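Long-range contacts in methylmalonate-semialdehyde dehydrogenase (Oceanimonas doudoroffii, PDB 4ZZ7), which probably catalyses the NAD-dependent, CoA-acylating oxidation of methylmalonate semialdehyde, as a tetrameric member of the aldehyde dehydrogenase family: residues R21-F26 / L37-T42; P63-A68 / G116-L121; Q345-V350 / P377-Y382. One frame throughout, in Å; residues are numbered along the deposited sequence.

Contact 1 (R21-F26 / L37-T42); sequences RSQNVF and LDLAST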
ATOM      1  N   ARG A  21     -19.060  45.062   9.940  1.00 35.78           N
ATOM      2  CA  ARG A  21     -20.248  44.506   9.289  1.00 36.38           C
ATOM      3  C   ARG A  21     -20.703  43.245  10.010  1.00 35.31           C
ATOM      4  O   ARG A  21     -19.872  42.458  10.457  1.00 33.25           O
ATOM      5  CB  ARG A  21     -19.895  44.189   7.835  1.00 37.52           C
ATOM      6  CG  ARG A  21     -21.047  43.700   6.981  1.00 39.38           C
ATOM      7  CD  ARG A  21     -20.721  43.941   5.519  1.00 40.89           C
ATOM      8  NE  ARG A  21     -19.475  43.282   5.105  1.00 40.55           N
ATOM      9  CZ  ARG A  21     -19.406  42.096   4.488  1.00 41.94           C
ATOM     10  NH1 ARG A  21     -20.513  41.382   4.204  1.00 40.77           N
ATOM     11  NH2 ARG A  21     -18.215  41.615   4.142  1.00 39.81           N
ATOM     12  N   SER A  22     -22.005  43.042  10.136  1.00 35.20           N
ATOM     13  CA  SER A  22     -22.481  41.828  10.808  1.00 36.85           C
ATOM     14  C   SER A  22     -23.792  41.285  10.265  1.00 36.00           C
ATOM     15  O   SER A  22     -24.483  41.922   9.458  1.00 35.46           O
ATOM     16  CB  SER A  22     -22.609  42.059  12.318  1.00 37.92           C
ATOM     17  OG  SER A  22     -23.927  42.449  12.656  1.00 40.76           O
ATOM     18  N   GLN A  23     -24.133  40.100  10.754  1.00 35.24           N
ATOM     19  CA  GLN A  23     -25.259  39.355  10.231  1.00 34.79           C
ATOM     20  C   GLN A  23     -25.953  38.518  11.307  1.00 32.08           C
ATOM     21  O   GLN A  23     -25.339  38.025  12.249  1.00 29.35           O
ATOM     22  CB  GLN A  23     -24.780  38.473   9.084  1.00 35.91           C
ATOM     23  CG  GLN A  23     -25.918  37.806   8.341  1.00 39.07           C
ATOM     24  CD  GLN A  23     -25.443  37.049   7.132  1.00 40.80           C
ATOM     25  OE1 GLN A  23     -24.489  37.462   6.474  1.00 43.79           O
ATOM     26  NE2 GLN A  23     -26.101  35.942   6.820  1.00 40.40           N
ATOM     27  N   ASN A  24     -27.252  38.356  11.148  1.00 31.59           N
ATOM     28  CA  ASN A  24     -28.031  37.670  12.150  1.00 33.19           C
ATOM     29  C   ASN A  24     -27.806  36.202  12.002  1.00 31.26           C
ATOM     30  O   ASN A  24     -27.814  35.704  10.897  1.00 32.49           O
ATOM     31  CB  ASN A  24     -29.540  37.942  11.982  1.00 35.15           C
ATOM     32  CG  ASN A  24     -29.900  39.414  12.089  1.00 35.21           C
ATOM     33  OD1 ASN A  24     -29.181  40.206  12.700  1.00 35.75           O
ATOM     34  ND2 ASN A  24     -31.015  39.786  11.484  1.00 34.88           N
ATOM     35  N   VAL A  25     -27.623  35.509  13.111  1.00 30.75           N
ATOM     36  CA  VAL A  25     -27.832  34.072  13.135  1.00 31.70           C
ATOM     37  C   VAL A  25     -29.121  33.849  13.909  1.00 32.30           C
ATOM     38  O   VAL A  25     -29.353  34.486  14.941  1.00 32.56           O
ATOM     39  CB  VAL A  25     -26.634  33.277  13.730  1.00 33.38           C
ATOM     40  CG1 VAL A  25     -25.315  33.914  13.284  1.00 33.37           C
ATOM     41  CG2 VAL A  25     -26.699  33.137  15.261  1.00 34.14           C
ATOM     42  N   PHE A  26     -29.947  32.942  13.402  1.00 33.04           N
ATOM     43  CA  PHE A  26     -31.267  32.679  13.951  1.00 32.24           C
ATOM     44  C   PHE A  26     -31.270  31.442  14.839  1.00 31.11           C
ATOM     45  O   PHE A  26     -30.380  30.612  14.762  1.00 31.02           O
ATOM     46  CB  PHE A  26     -32.243  32.455  12.801  1.00 33.97           C
ATOM     47  CG  PHE A  26     -32.555  33.691  12.025  1.00 36.21           C
ATOM     48  CD1 PHE A  26     -31.684  34.157  11.045  1.00 36.95           C
ATOM     49  CD2 PHE A  26     -33.734  34.385  12.262  1.00 37.90           C
ATOM     50  CE1 PHE A  26     -31.977  35.300  10.322  1.00 39.17           C
ATOM     51  CE2 PHE A  26     -34.033  35.526  11.545  1.00 40.52           C
ATOM     52  CZ  PHE A  26     -33.151  35.991  10.573  1.00 40.58           C
ATOM     53  N   LEU A  37     -23.269  37.684  13.981  1.00 29.50           N
ATOM     54  CA  LEU A  37     -22.022  37.137  13.489  1.00 26.10           C
ATOM     55  C   LEU A  37     -21.215  38.213  12.820  1.00 25.17           C
ATOM     56  O   LEU A  37     -21.647  38.789  11.830  1.00 22.39           O
ATOM     57  CB  LEU A  37     -22.301  36.029  12.495  1.00 24.96           C
ATOM     58  CG  LEU A  37     -21.051  35.385  11.912  1.00 24.16           C
ATOM     59  CD1 LEU A  37     -20.169  34.781  13.005  1.00 23.07           C
ATOM     60  CD2 LEU A  37     -21.494  34.369  10.877  1.00 23.51           C
ATOM     61  N   ASP A  38     -20.028  38.464  13.358  1.00 27.02           N
ATOM     62  CA  ASP A  38     -19.084  39.389  12.734  1.00 29.31           C
ATOM     63  C   ASP A  38     -18.621  38.852  11.378  1.00 29.77           C
ATOM     64  O   ASP A  38     -18.263  37.697  11.280  1.00 31.56           O
ATOM     65  CB  ASP A  38     -17.874  39.593  13.635  1.00 29.41           C
ATOM     66  CG  ASP A  38     -17.005  40.730  13.169  1.00 30.48           C
ATOM     67  OD1 ASP A  38     -17.510  41.873  13.096  1.00 30.77           O
ATOM     68  OD2 ASP A  38     -15.812  40.494  12.892  1.00 31.94           O
ATOM     69  N   LEU A  39     -18.653  39.677  10.340  1.00 29.84           N
ATOM     70  CA  LEU A  39     -18.193  39.253   9.025  1.00 31.71           C
ATOM     71  C   LEU A  39     -16.809  39.816   8.723  1.00 31.74           C
ATOM     72  O   LEU A  39     -16.591  41.026   8.755  1.00 31.57           O
ATOM     73  CB  LEU A  39     -19.187  39.646   7.930  1.00 33.78           C
ATOM     74  CG  LEU A  39     -20.608  39.091   8.099  1.00 35.78           C
ATOM     75  CD1 LEU A  39     -21.447  39.459   6.890  1.00 36.06           C
ATOM     76  CD2 LEU A  39     -20.655  37.575   8.302  1.00 35.83           C
ATOM     77  N   ALA A  40     -15.879  38.919   8.413  1.00 31.10           N
ATOM     78  CA  ALA A  40     -14.492  39.297   8.218  1.00 31.21           C
ATOM     79  C   ALA A  40     -14.254  39.805   6.823  1.00 29.47           C
ATOM     80  O   ALA A  40     -14.781  39.284   5.850  1.00 28.20           O
ATOM     81  CB  ALA A  40     -13.572  38.125   8.499  1.00 32.97           C
ATOM     82  N   SER A  41     -13.419  40.820   6.746  1.00 29.90           N
ATOM     83  CA  SER A  41     -13.155  41.510   5.506  1.00 31.10           C
ATOM     84  C   SER A  41     -11.838  40.994   5.000  1.00 30.41           C
ATOM     85  O   SER A  41     -11.131  40.303   5.726  1.00 29.18           O
ATOM     86  CB  SER A  41     -13.053  43.009   5.790  1.00 32.38           C
ATOM     87  OG  SER A  41     -11.981  43.250   6.709  1.00 32.59           O
ATOM     88  N   THR A  42     -11.471  41.380   3.789  1.00 30.53           N
ATOM     89  CA  THR A  42     -10.232  40.884   3.203  1.00 32.87           C
ATOM     90  C   THR A  42      -8.991  41.216   4.068  1.00 32.38           C
ATOM     91  O   THR A  42      -7.994  40.516   4.002  1.00 33.22           O
ATOM     92  CB  THR A  42      -9.996  41.386   1.761  1.00 34.20           C
ATOM     93  OG1 THR A  42      -9.785  42.787   1.785  1.00 41.68           O
ATOM     94  CG2 THR A  42     -11.175  41.142   0.870  1.00 34.78           C
TER
HETATM   95  O   HOH W   1     -16.834  42.937  10.457  1.00 20.77           O
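Ser22 and Gln23 run antiparallel to Asp38 and Leu37 where strands 22-27 and 32-38 meet as the two arms of a beta hairpin, Ser22 with Asp38 forming a non-hydrogen-bonded pair and Gln23 with Leu37 a hydrogen-bonded one. Strand 22-27 is the outermost of this chain on its side of a four-stranded mixed sheet. Leu37 N reaches Gln23 O at 2.7 Å in the plane of the carbonyl, nearly straight at 172°, while the return bond from Gln23 N to Leu37 O is more bent. Two residues further along, beyond the last paired residues, Leu39 N still donates to Arg21 O and holds the two segments together.

Leu37 and Gln23 point to one face of the sheet. Branched Leu37 suits the buried side, where it packs on Ile7, Pro181 and the NAD-binding Glu178, and Leu37 CB also lies 3.8 Å from Val25 CG1, the two side chains meeting at about a right angle. Leu39 works as an apolar wedge between two longer polar chains: Leu39 CD1 is 3.4 Å from Arg21 NH1 and 3.7 Å from Gln23 OE1. Arg21 sets out with CG anti to the backbone N (chi1 -176°) and then bends at chi3, which brings the guanidinium back over the leucine, with Leu39 CB 4.2 Å above the centre of one face. The charged end goes on to salt bridges with Asp207 and Glu209.

On the other face, the hydroxyl of exposed Ser22 pairs with Gln36 OE1. Asp38 is buried, but OD2 accepts from Glu18 N and OD1 from Asn19 N. A water adds a link to this carboxylate, accepting from Arg21 N at 3.1 Å and lying 2.9 Å from Asp38 OD1.

Contact 2 (P63-A68 / G116-L121); sequences PPLKRA and GAPELL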
ATOM      1  N   PRO A  63       7.537  16.436  13.973  1.00 19.50           N
ATOM      2  CA  PRO A  63       7.289  15.049  13.603  1.00 19.39           C
ATOM      3  C   PRO A  63       5.802  14.680  13.595  1.00 18.89           C
ATOM      4  O   PRO A  63       5.056  15.106  14.476  1.00 18.30           O
ATOM      5  CB  PRO A  63       8.041  14.263  14.683  1.00 19.55           C
ATOM      6  CG  PRO A  63       9.166  15.159  15.057  1.00 19.50           C
ATOM      7  CD  PRO A  63       8.555  16.536  15.033  1.00 19.35           C
ATOM      8  N   PRO A  64       5.378  13.894  12.600  1.00 18.73           N
ATOM      9  CA  PRO A  64       4.030  13.345  12.514  1.00 18.84           C
ATOM     10  C   PRO A  64       3.526  12.742  13.825  1.00 18.97           C
ATOM     11  O   PRO A  64       2.357  12.837  14.137  1.00 18.55           O
ATOM     12  CB  PRO A  64       4.181  12.221  11.491  1.00 18.89           C
ATOM     13  CG  PRO A  64       5.295  12.646  10.634  1.00 19.13           C
ATOM     14  CD  PRO A  64       6.222  13.447  11.485  1.00 18.74           C
ATOM     15  N   LEU A  65       4.393  12.073  14.561  1.00 20.15           N
ATOM     16  CA  LEU A  65       3.973  11.492  15.832  1.00 21.51           C
ATOM     17  C   LEU A  65       3.472  12.569  16.768  1.00 23.15           C
ATOM     18  O   LEU A  65       2.379  12.466  17.320  1.00 24.80           O
ATOM     19  CB  LEU A  65       5.097  10.715  16.504  1.00 20.78           C
ATOM     20  CG  LEU A  65       5.038   9.229  16.153  1.00 20.98           C
ATOM     21  CD1 LEU A  65       6.375   8.517  16.366  1.00 20.42           C
ATOM     22  CD2 LEU A  65       3.915   8.602  16.971  1.00 21.73           C
ATOM     23  N   LYS A  66       4.273  13.614  16.909  1.00 23.78           N
ATOM     24  CA  LYS A  66       3.944  14.729  17.771  1.00 23.17           C
ATOM     25  C   LYS A  66       2.714  15.496  17.258  1.00 21.54           C
ATOM     26  O   LYS A  66       1.853  15.901  18.041  1.00 21.36           O
ATOM     27  CB  LYS A  66       5.168  15.645  17.930  1.00 24.24           C
ATOM     28  CG  LYS A  66       5.004  16.674  19.037  1.00 26.19           C
ATOM     29  CD  LYS A  66       6.139  17.676  19.141  1.00 27.55           C
ATOM     30  CE  LYS A  66       5.799  18.683  20.227  1.00 29.02           C
ATOM     31  NZ  LYS A  66       6.860  19.697  20.367  1.00 31.29           N
ATOM     32  N   ARG A  67       2.623  15.697  15.952  1.00 20.18           N
ATOM     33  CA  ARG A  67       1.432  16.341  15.397  1.00 19.89           C
ATOM     34  C   ARG A  67       0.179  15.517  15.687  1.00 19.99           C
ATOM     35  O   ARG A  67      -0.867  16.081  15.967  1.00 20.46           O
ATOM     36  CB  ARG A  67       1.539  16.552  13.885  1.00 19.41           C
ATOM     37  CG  ARG A  67       2.711  17.396  13.466  1.00 19.66           C
ATOM     38  CD  ARG A  67       2.501  17.992  12.091  1.00 19.75           C
ATOM     39  NE  ARG A  67       2.518  16.999  11.018  1.00 19.14           N
ATOM     40  CZ  ARG A  67       3.512  16.810  10.161  1.00 18.57           C
ATOM     41  NH1 ARG A  67       4.630  17.511  10.234  1.00 19.05           N
ATOM     42  NH2 ARG A  67       3.388  15.895   9.222  1.00 18.71           N
ATOM     43  N   ALA A  68       0.289  14.192  15.597  1.00 20.05           N
ATOM     44  CA  ALA A  68      -0.861  13.308  15.743  1.00 20.57           C
ATOM     45  C   ALA A  68      -1.378  13.278  17.170  1.00 21.07           C
ATOM     46  O   ALA A  68      -2.589  13.170  17.390  1.00 20.69           O
ATOM     47  CB  ALA A  68      -0.519  11.910  15.289  1.00 21.11           C
ATOM     48  N   GLY A 116      -3.575   8.448  12.997  1.00 15.96           N
ATOM     49  CA  GLY A 116      -2.662   7.549  12.292  1.00 15.59           C
ATOM     50  C   GLY A 116      -1.750   8.170  11.230  1.00 15.20           C
ATOM     51  O   GLY A 116      -1.241   7.466  10.361  1.00 14.72           O
ATOM     52  N   ALA A 117      -1.478   9.471  11.332  1.00 14.87           N
ATOM     53  CA  ALA A 117      -0.713  10.195  10.302  1.00 14.37           C
ATOM     54  C   ALA A 117       0.571   9.536   9.902  1.00 14.30           C
ATOM     55  O   ALA A 117       0.911   9.542   8.743  1.00 13.93           O
ATOM     56  CB  ALA A 117      -0.411  11.611  10.742  1.00 14.14           C
ATOM     57  N   PRO A 118       1.313   8.989  10.867  1.00 14.90           N
ATOM     58  CA  PRO A 118       2.635   8.451  10.477  1.00 14.57           C
ATOM     59  C   PRO A 118       2.583   7.331   9.486  1.00 13.85           C
ATOM     60  O   PRO A 118       3.429   7.255   8.620  1.00 14.78           O
ATOM     61  CB  PRO A 118       3.211   7.928  11.792  1.00 14.95           C
ATOM     62  CG  PRO A 118       2.513   8.734  12.862  1.00 15.27           C
ATOM     63  CD  PRO A 118       1.133   9.016  12.339  1.00 15.04           C
ATOM     64  N   GLU A 119       1.616   6.443   9.646  1.00 13.26           N
ATOM     65  CA  GLU A 119       1.360   5.360   8.675  1.00 12.45           C
ATOM     66  C   GLU A 119       0.911   5.962   7.339  1.00 11.59           C
ATOM     67  O   GLU A 119       1.468   5.691   6.289  1.00 10.64           O
ATOM     68  CB  GLU A 119       0.300   4.408   9.261  1.00 12.35           C
ATOM     69  CG  GLU A 119      -0.295   3.359   8.341  1.00 12.20           C
ATOM     70  CD  GLU A 119       0.652   2.271   7.901  1.00 12.21           C
ATOM     71  OE1 GLU A 119       1.685   2.027   8.573  1.00 12.21           O
ATOM     72  OE2 GLU A 119       0.317   1.623   6.878  1.00 12.44           O
ATOM     73  N   LEU A 120      -0.073   6.836   7.430  1.00 11.34           N
ATOM     74  CA  LEU A 120      -0.636   7.503   6.257  1.00 11.36           C
ATOM     75  C   LEU A 120       0.334   8.324   5.410  1.00 11.47           C
ATOM     76  O   LEU A 120       0.080   8.504   4.235  1.00 11.28           O
ATOM     77  CB  LEU A 120      -1.771   8.418   6.678  1.00 11.04           C
ATOM     78  CG  LEU A 120      -2.921   7.738   7.391  1.00 10.98           C
ATOM     79  CD1 LEU A 120      -4.011   8.764   7.566  1.00 10.92           C
ATOM     80  CD2 LEU A 120      -3.442   6.530   6.634  1.00 11.06           C
ATOM     81  N   LEU A 121       1.419   8.818   6.019  1.00 11.80           N
ATOM     82  CA  LEU A 121       2.396   9.722   5.370  1.00 11.53           C
ATOM     83  C   LEU A 121       3.618   9.002   4.863  1.00 11.53           C
ATOM     84  O   LEU A 121       4.557   9.662   4.419  1.00 11.65           O
ATOM     85  CB  LEU A 121       2.840  10.815   6.348  1.00 11.28           C
ATOM     86  CG  LEU A 121       1.800  11.881   6.641  1.00 11.18           C
ATOM     87  CD1 LEU A 121       2.212  12.698   7.849  1.00 11.17           C
ATOM     88  CD2 LEU A 121       1.619  12.764   5.416  1.00 11.22           C
TER
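Pro64 and Pro118 meet in an apolar contact between the first turns of two helices, 64-80 and the short 117-120, in an all-helical region of the chain where subunits of the tetramer come together. Each proline lies in the opening turn of its helix, where the lack of an N-H costs nothing because no earlier carbonyl awaits it. The rings touch through Pro64 CB and Pro118 CG, 4.1 Å apart. Pro118 CG also comes within 4.2 Å of Leu65 CG, the leucine crossing the ring at about a right angle. One turn beyond Pro64, the small side chain of Ala68 lets the second helix come near, with Ala68 CB 4.5 Å from Pro118 CD.

Leu121, just past the end of its helix, closes the other side of the contact. Leu121 CD1 lies 4.2 Å from Pro64 CG and 3.7 Å from Arg67 NH2, meeting the guanidinium at its edge, near the plane. A bend at chi3 (-68°) folds the arginine back so that Pro64 CA sits over one face of the Arg67 guanidinium, offset toward its rim, while NE is held by Val167 O.

Pro118 and Leu65 also face a second subunit, touching its Tyr449 and Glu112, and Pro64 and Leu65 pack on Arg127 and Val129 of a third. Within the chain, Ala68 and Ala117 both rest against Val167 of helix 156-167, whose end thus abuts the two helix starts.

Contact 3 (Q345-V350 / P377-Y382); sequences QGATIV and PEMTSY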
ATOM      1  N   GLN A 345     -47.366  20.186 -11.276  1.00 49.60           N
ATOM      2  CA  GLN A 345     -46.964  19.412 -12.492  1.00 45.36           C
ATOM      3  C   GLN A 345     -47.551  17.986 -12.606  1.00 40.89           C
ATOM      4  O   GLN A 345     -47.158  17.230 -13.478  1.00 38.38           O
ATOM      5  CB  GLN A 345     -45.433  19.377 -12.643  1.00 46.36           C
ATOM      6  CG  GLN A 345     -44.816  20.744 -12.929  1.00 48.80           C
ATOM      7  CD  GLN A 345     -43.289  20.739 -12.964  1.00 50.19           C
ATOM      8  OE1 GLN A 345     -42.627  20.156 -12.098  1.00 58.74           O
ATOM      9  NE2 GLN A 345     -42.723  21.414 -13.948  1.00 48.88           N
ATOM     10  N   GLY A 346     -48.480  17.629 -11.723  1.00 40.13           N
ATOM     11  CA  GLY A 346     -49.243  16.375 -11.826  1.00 40.11           C
ATOM     12  C   GLY A 346     -48.969  15.306 -10.771  1.00 40.28           C
ATOM     13  O   GLY A 346     -49.586  14.246 -10.804  1.00 37.17           O
ATOM     14  N   ALA A 347     -48.059  15.578  -9.832  1.00 42.52           N
ATOM     15  CA  ALA A 347     -47.609  14.568  -8.852  1.00 41.93           C
ATOM     16  C   ALA A 347     -48.586  14.445  -7.703  1.00 40.65           C
ATOM     17  O   ALA A 347     -49.203  15.426  -7.318  1.00 42.92           O
ATOM     18  CB  ALA A 347     -46.221  14.898  -8.314  1.00 41.02           C
ATOM     19  N   THR A 348     -48.703  13.235  -7.161  1.00 40.23           N
ATOM     20  CA  THR A 348     -49.586  12.926  -6.026  1.00 40.69           C
ATOM     21  C   THR A 348     -48.906  13.273  -4.677  1.00 42.29           C
ATOM     22  O   THR A 348     -47.838  12.737  -4.345  1.00 41.72           O
ATOM     23  CB  THR A 348     -49.978  11.415  -6.011  1.00 41.06           C
ATOM     24  OG1 THR A 348     -50.370  10.972  -7.319  1.00 40.95           O
ATOM     25  CG2 THR A 348     -51.107  11.141  -5.015  1.00 40.06           C
ATOM     26  N   ILE A 349     -49.518  14.169  -3.904  1.00 42.61           N
ATOM     27  CA  ILE A 349     -48.980  14.544  -2.593  1.00 41.38           C
ATOM     28  C   ILE A 349     -49.579  13.613  -1.541  1.00 40.03           C
ATOM     29  O   ILE A 349     -50.460  13.992  -0.776  1.00 38.92           O
ATOM     30  CB  ILE A 349     -49.243  16.029  -2.248  1.00 43.41           C
ATOM     31  CG1 ILE A 349     -48.642  16.965  -3.311  1.00 44.53           C
ATOM     32  CG2 ILE A 349     -48.678  16.391  -0.871  1.00 44.84           C
ATOM     33  CD1 ILE A 349     -47.138  16.852  -3.514  1.00 43.96           C
ATOM     34  N   VAL A 350     -49.046  12.395  -1.495  1.00 39.74           N
ATOM     35  CA  VAL A 350     -49.543  11.325  -0.607  1.00 37.30           C
ATOM     36  C   VAL A 350     -49.534  11.703   0.867  1.00 35.39           C
ATOM     37  O   VAL A 350     -50.487  11.405   1.562  1.00 35.99           O
ATOM     38  CB  VAL A 350     -48.728  10.018  -0.751  1.00 36.26           C
ATOM     39  CG1 VAL A 350     -49.249   8.937   0.194  1.00 36.54           C
ATOM     40  CG2 VAL A 350     -48.771   9.498  -2.178  1.00 35.63           C
ATOM     41  N   PRO A 377     -39.373  12.379 -14.705  1.00 35.60           N
ATOM     42  CA  PRO A 377     -38.104  13.057 -14.967  1.00 35.83           C
ATOM     43  C   PRO A 377     -38.244  14.476 -15.479  1.00 36.58           C
ATOM     44  O   PRO A 377     -37.274  15.226 -15.422  1.00 37.46           O
ATOM     45  CB  PRO A 377     -37.438  12.184 -16.034  1.00 36.11           C
ATOM     46  CG  PRO A 377     -38.075  10.851 -15.895  1.00 36.92           C
ATOM     47  CD  PRO A 377     -39.489  11.139 -15.494  1.00 37.17           C
ATOM     48  N   GLU A 378     -39.438  14.841 -15.942  1.00 37.48           N
ATOM     49  CA  GLU A 378     -39.679  16.163 -16.537  1.00 40.73           C
ATOM     50  C   GLU A 378     -40.015  17.255 -15.508  1.00 39.72           C
ATOM     51  O   GLU A 378     -40.036  18.436 -15.861  1.00 38.11           O
ATOM     52  CB  GLU A 378     -40.726  16.125 -17.677  1.00 43.90           C
ATOM     53  CG  GLU A 378     -41.747  14.985 -17.677  1.00 48.07           C
ATOM     54  CD  GLU A 378     -41.183  13.635 -18.177  1.00 52.30           C
ATOM     55  OE1 GLU A 378     -41.809  12.589 -17.894  1.00 53.52           O
ATOM     56  OE2 GLU A 378     -40.115  13.590 -18.846  1.00 50.50           O
ATOM     57  N   MET A 379     -40.245  16.863 -14.248  1.00 38.72           N
ATOM     58  CA  MET A 379     -40.660  17.794 -13.184  1.00 35.43           C
ATOM     59  C   MET A 379     -39.458  18.525 -12.596  1.00 34.30           C
ATOM     60  O   MET A 379     -38.398  17.958 -12.441  1.00 32.55           O
ATOM     61  CB  MET A 379     -41.400  17.052 -12.066  1.00 33.95           C
ATOM     62  CG  MET A 379     -42.570  16.188 -12.517  1.00 33.33           C
ATOM     63  SD  MET A 379     -43.414  15.368 -11.142  1.00 33.21           S
ATOM     64  CE  MET A 379     -44.857  14.634 -11.903  1.00 32.31           C
ATOM     65  N   THR A 380     -39.639  19.793 -12.260  1.00 36.25           N
ATOM     66  CA  THR A 380     -38.549  20.637 -11.772  1.00 37.39           C
ATOM     67  C   THR A 380     -38.137  20.215 -10.384  1.00 40.50           C
ATOM     68  O   THR A 380     -36.968  20.284 -10.015  1.00 43.65           O
ATOM     69  CB  THR A 380     -38.974  22.112 -11.699  1.00 36.96           C
ATOM     70  OG1 THR A 380     -39.600  22.472 -12.919  1.00 36.06           O
ATOM     71  CG2 THR A 380     -37.780  23.032 -11.496  1.00 38.28           C
ATOM     72  N   SER A 381     -39.119  19.805  -9.601  1.00 43.38           N
ATOM     73  CA  SER A 381     -38.872  19.302  -8.257  1.00 41.94           C
ATOM     74  C   SER A 381     -38.045  17.989  -8.242  1.00 38.76           C
ATOM     75  O   SER A 381     -37.376  17.691  -7.244  1.00 40.31           O
ATOM     76  CB  SER A 381     -40.211  19.141  -7.525  1.00 41.64           C
ATOM     77  OG  SER A 381     -41.230  18.690  -8.404  1.00 41.14           O
ATOM     78  N   TYR A 382     -38.100  17.212  -9.327  1.00 33.38           N
ATOM     79  CA  TYR A 382     -37.237  16.032  -9.481  1.00 31.79           C
ATOM     80  C   TYR A 382     -35.849  16.352 -10.034  1.00 31.96           C
ATOM     81  O   TYR A 382     -34.869  15.731  -9.646  1.00 32.86           O
ATOM     82  CB  TYR A 382     -37.882  14.973 -10.385  1.00 31.10           C
ATOM     83  CG  TYR A 382     -36.907  13.900 -10.832  1.00 28.37           C
ATOM     84  CD1 TYR A 382     -36.684  12.782 -10.057  1.00 26.73           C
ATOM     85  CD2 TYR A 382     -36.193  14.028 -12.022  1.00 27.30           C
ATOM     86  CE1 TYR A 382     -35.796  11.806 -10.452  1.00 26.15           C
ATOM     87  CE2 TYR A 382     -35.298  13.060 -12.421  1.00 27.20           C
ATOM     88  CZ  TYR A 382     -35.099  11.950 -11.637  1.00 26.22           C
ATOM     89  OH  TYR A 382     -34.187  11.013 -12.056  1.00 25.35           O
TER
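Gln345 supplies the polar part of this contact, binding the start of helix 380-383 with both ends of its amide. The contact, probably in the catalytic domain by family resemblance, ties the C-terminal end of helix 329-344 to that start, a few residues before the NAD-binding Glu385. Thr380 is the first residue of its helix, so its N-H has no carbonyl of the preceding turn to use. Thr380 N donates instead to Gln345 OE1 at 3.0 Å, 153° at the hydrogen, in the carbonyl plane on a lone pair. Gln345 NE2 donates weakly to Thr380 OG1, 3.5 Å away, which would help to fix the amide's rotation. A long, extended glutamine suits this place because it must span the gap between the helices.

The apolar part belongs to Met379, at the N-cap position. With CG anti to the carbonyl carbon (chi1 -53°) and the chain extended beyond, Met379 carries its methyl across to Ala347, with Met379 CE 3.8 Å from both Ala347 CB and Gln345 O.

Between Gln345 and Ala347 the backbone turns sharply at Gly346. With positive phi, it is the C-prime residue of a Schellman motif closing helix 329-344, where a beta carbon would be pressed against the preceding carbonyl.

Beyond lies strand 348-351, where Thr348 pairs with Asp373 of strand 370-373 and Ala347 leans on Ile372. Ser381 touches Ala342 of helix 329-344, and Tyr382 packs on Leu405 of helix 399-408.

The contacts follow one another along the chain without overlap and lie far apart: the centre of contact 1 is about 36 Å from that of contact 2 and 38 Å from that of contact 3, while the centres of contacts 2 and 3 are about 51 Å apart on opposite sides of the chain's centre. They share no secondary-structure element. Contact 1 belongs to the small N-terminal sheet beside the NAD-binding residues, contact 2 to helices facing other subunits, and contact 3 to an edge of the eight-stranded sheet. Together they sample three settings of the aldehyde dehydrogenase fold: cofactor surroundings, tetramer interface, and the junction of one helix end with the next helix start, beside the edge strand 348-351.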